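PDB 1QSA: soluble lytic murein transglycosylase from Escherichia coli, which cleaves the glycosidic bonds between N-acetylmuramic acid and N-acetylglucosamine in peptidoglycan, with formation of a 1,6-anhydro bond in the N-acetylmuramic acid residue. Local coordinates for residues 548-553 with 586-591. Sequence-based numbering, arbitrary orientation.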
loop_
_atom_site.group_PDB
_atom_site.type_symbol
_atom_site.label_atom_id
_atom_site.label_comp_id
_atom_site.label_asym_id
_atom_site.label_seq_id
_atom_site.Cartn_x
_atom_site.Cartn_y
_atom_site.Cartn_z
ATOM N N SER A 548 3.974 -19.316 -10.205
ATOM C CA SER A 548 4.404 -18.176 -11.008
ATOM C C SER A 548 3.963 -16.846 -10.416
ATOM O O SER A 548 4.698 -15.866 -10.487
ATOM C CB SER A 548 3.942 -18.294 -12.468
ATOM O OG SER A 548 2.543 -18.459 -12.541
ATOM N N SER A 549 2.775 -16.817 -9.809
ATOM C CA SER A 549 2.290 -15.586 -9.201
ATOM C C SER A 549 3.147 -15.268 -7.979
ATOM O O SER A 549 3.561 -14.140 -7.791
ATOM C CB SER A 549 0.806 -15.701 -8.819
ATOM O OG SER A 549 0.007 -15.925 -9.982
ATOM N N ALA A 550 3.409 -16.280 -7.157
ATOM C CA ALA A 550 4.246 -16.088 -5.983
ATOM C C ALA A 550 5.663 -15.664 -6.381
ATOM O O ALA A 550 6.239 -14.771 -5.752
ATOM C CB ALA A 550 4.280 -17.365 -5.144
ATOM N N ALA A 551 6.197 -16.268 -7.439
ATOM C CA ALA A 551 7.545 -15.944 -7.923
ATOM C C ALA A 551 7.597 -14.524 -8.512
ATOM O O ALA A 551 8.578 -13.807 -8.320
ATOM C CB ALA A 551 8.015 -16.980 -8.963
ATOM N N TYR A 552 6.529 -14.092 -9.181
ATOM C CA TYR A 552 6.506 -12.750 -9.764
ATOM C C TYR A 552 6.548 -11.700 -8.654
ATOM O O TYR A 552 7.268 -10.710 -8.751
ATOM C CB TYR A 552 5.253 -12.566 -10.635
ATOM C CG TYR A 552 5.306 -11.365 -11.568
ATOM C CD1 TYR A 552 4.892 -10.097 -11.135
ATOM C CD2 TYR A 552 5.787 -11.499 -12.873
ATOM C CE1 TYR A 552 4.963 -8.983 -11.983
ATOM C CE2 TYR A 552 5.867 -10.392 -13.732
ATOM C CZ TYR A 552 5.455 -9.139 -13.275
ATOM O OH TYR A 552 5.567 -8.043 -14.107
ATOM N N ASN A 553 5.850 -11.964 -7.557
ATOM C CA ASN A 553 5.796 -11.025 -6.429
ATOM C C ASN A 553 6.997 -11.092 -5.462
ATOM O O ASN A 553 7.543 -10.052 -5.075
ATOM C CB ASN A 553 4.483 -11.236 -5.651
ATOM C CG ASN A 553 4.333 -10.285 -4.466
ATOM O OD1 ASN A 553 4.455 -10.692 -3.325
ATOM N ND2 ASN A 553 4.070 -9.014 -4.746
ATOM N N GLY A 586 -1.690 -12.682 -0.098
ATOM C CA GLY A 586 -2.814 -11.909 -0.602
ATOM C C GLY A 586 -2.740 -11.697 -2.111
ATOM O O GLY A 586 -3.766 -11.705 -2.805
ATOM N N TYR A 587 -1.528 -11.508 -2.618
ATOM C CA TYR A 587 -1.290 -11.317 -4.053
ATOM C C TYR A 587 -1.768 -12.552 -4.835
ATOM O O TYR A 587 -2.486 -12.433 -5.836
ATOM C CB TYR A 587 0.214 -11.103 -4.266
ATOM C CG TYR A 587 0.651 -10.834 -5.691
ATOM C CD1 TYR A 587 0.977 -11.881 -6.553
ATOM C CD2 TYR A 587 0.779 -9.532 -6.160
ATOM C CE1 TYR A 587 1.425 -11.640 -7.853
ATOM C CE2 TYR A 587 1.230 -9.271 -7.462
ATOM C CZ TYR A 587 1.551 -10.332 -8.299
ATOM O OH TYR A 587 2.032 -10.105 -9.563
ATOM N N VAL A 588 -1.368 -13.739 -4.377
ATOM C CA VAL A 588 -1.728 -14.986 -5.048
ATOM C C VAL A 588 -3.246 -15.183 -5.050
ATOM O O VAL A 588 -3.824 -15.515 -6.083
ATOM C CB VAL A 588 -0.994 -16.188 -4.417
ATOM C CG1 VAL A 588 -1.471 -17.489 -5.032
ATOM C CG2 VAL A 588 0.509 -16.027 -4.654
ATOM N N LYS A 589 -3.876 -14.936 -3.906
ATOM C CA LYS A 589 -5.330 -15.060 -3.796
ATOM C C LYS A 589 -6.018 -14.116 -4.780
ATOM O O LYS A 589 -6.923 -14.519 -5.510
ATOM C CB LYS A 589 -5.779 -14.752 -2.369
ATOM C CG LYS A 589 -5.372 -15.826 -1.366
ATOM C CD LYS A 589 -5.822 -15.456 0.025
ATOM C CE LYS A 589 -5.464 -16.548 1.028
ATOM N NZ LYS A 589 -5.831 -16.106 2.426
ATOM N N ASN A 590 -5.577 -12.865 -4.808
ATOM C CA ASN A 590 -6.160 -11.894 -5.729
ATOM C C ASN A 590 -5.979 -12.310 -7.190
ATOM O O ASN A 590 -6.923 -12.317 -7.963
ATOM C CB ASN A 590 -5.516 -10.513 -5.545
ATOM C CG ASN A 590 -6.019 -9.785 -4.319
ATOM O OD1 ASN A 590 -6.994 -10.202 -3.675
ATOM N ND2 ASN A 590 -5.376 -8.667 -4.002
ATOM N N VAL A 591 -4.755 -12.657 -7.565
ATOM C CA VAL A 591 -4.492 -12.998 -8.960
ATOM C C VAL A 591 -5.318 -14.194 -9.449
ATOM O O VAL A 591 -5.850 -14.167 -10.563
ATOM C CB VAL A 591 -2.975 -13.180 -9.211
ATOM C CG1 VAL A 591 -2.724 -13.730 -10.619
ATOM C CG2 VAL A 591 -2.251 -11.831 -9.021
#
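The phenol ring of Tyr587 reaches across to helix 545-554 and lies beneath Asn553, whose CB sits over the ring centre, 3.7 Å from the centroid, in a CH-pi contact. The Asn553 amide continues over the same face, tilted 23° from the ring plane, with ND2 3.6 Å from Tyr587 CD2. CG of Tyr587 stands anti to its backbone N (chi1 -178°), which carries the ring out between the helices; Val591 CG2, from its own helix, lies against the opposite face toward its rim. Val588 CG2 and Ala550 CB form an apolar pair at 4.0 Å, and the Val591 CG1 methyl makes van der Waals contact with the Ser549 OG hydroxyl at 3.6 Å. No hydrogen bond spans the two segments, and the polar ends find partners around them. Ser549 OG hydrogen-bonds with Tyr470 OH, Asn553 OD1 with Thr584 OG1, and Tyr587 OH, 3.3 Å from Tyr552 CD1, with Glu478 OE2. A leucine in place of Tyr587 would probably leave Glu478 without this hydroxyl partner and Asn553 without a flat surface to lie on. The axes of segments 548-553 and 586-591 approach to 9.1 Å at 131° between their N-to-C directions, and the two helices form part of the all-helical, lysozyme-like catalytic domain, beside the predicted active-site Glu478.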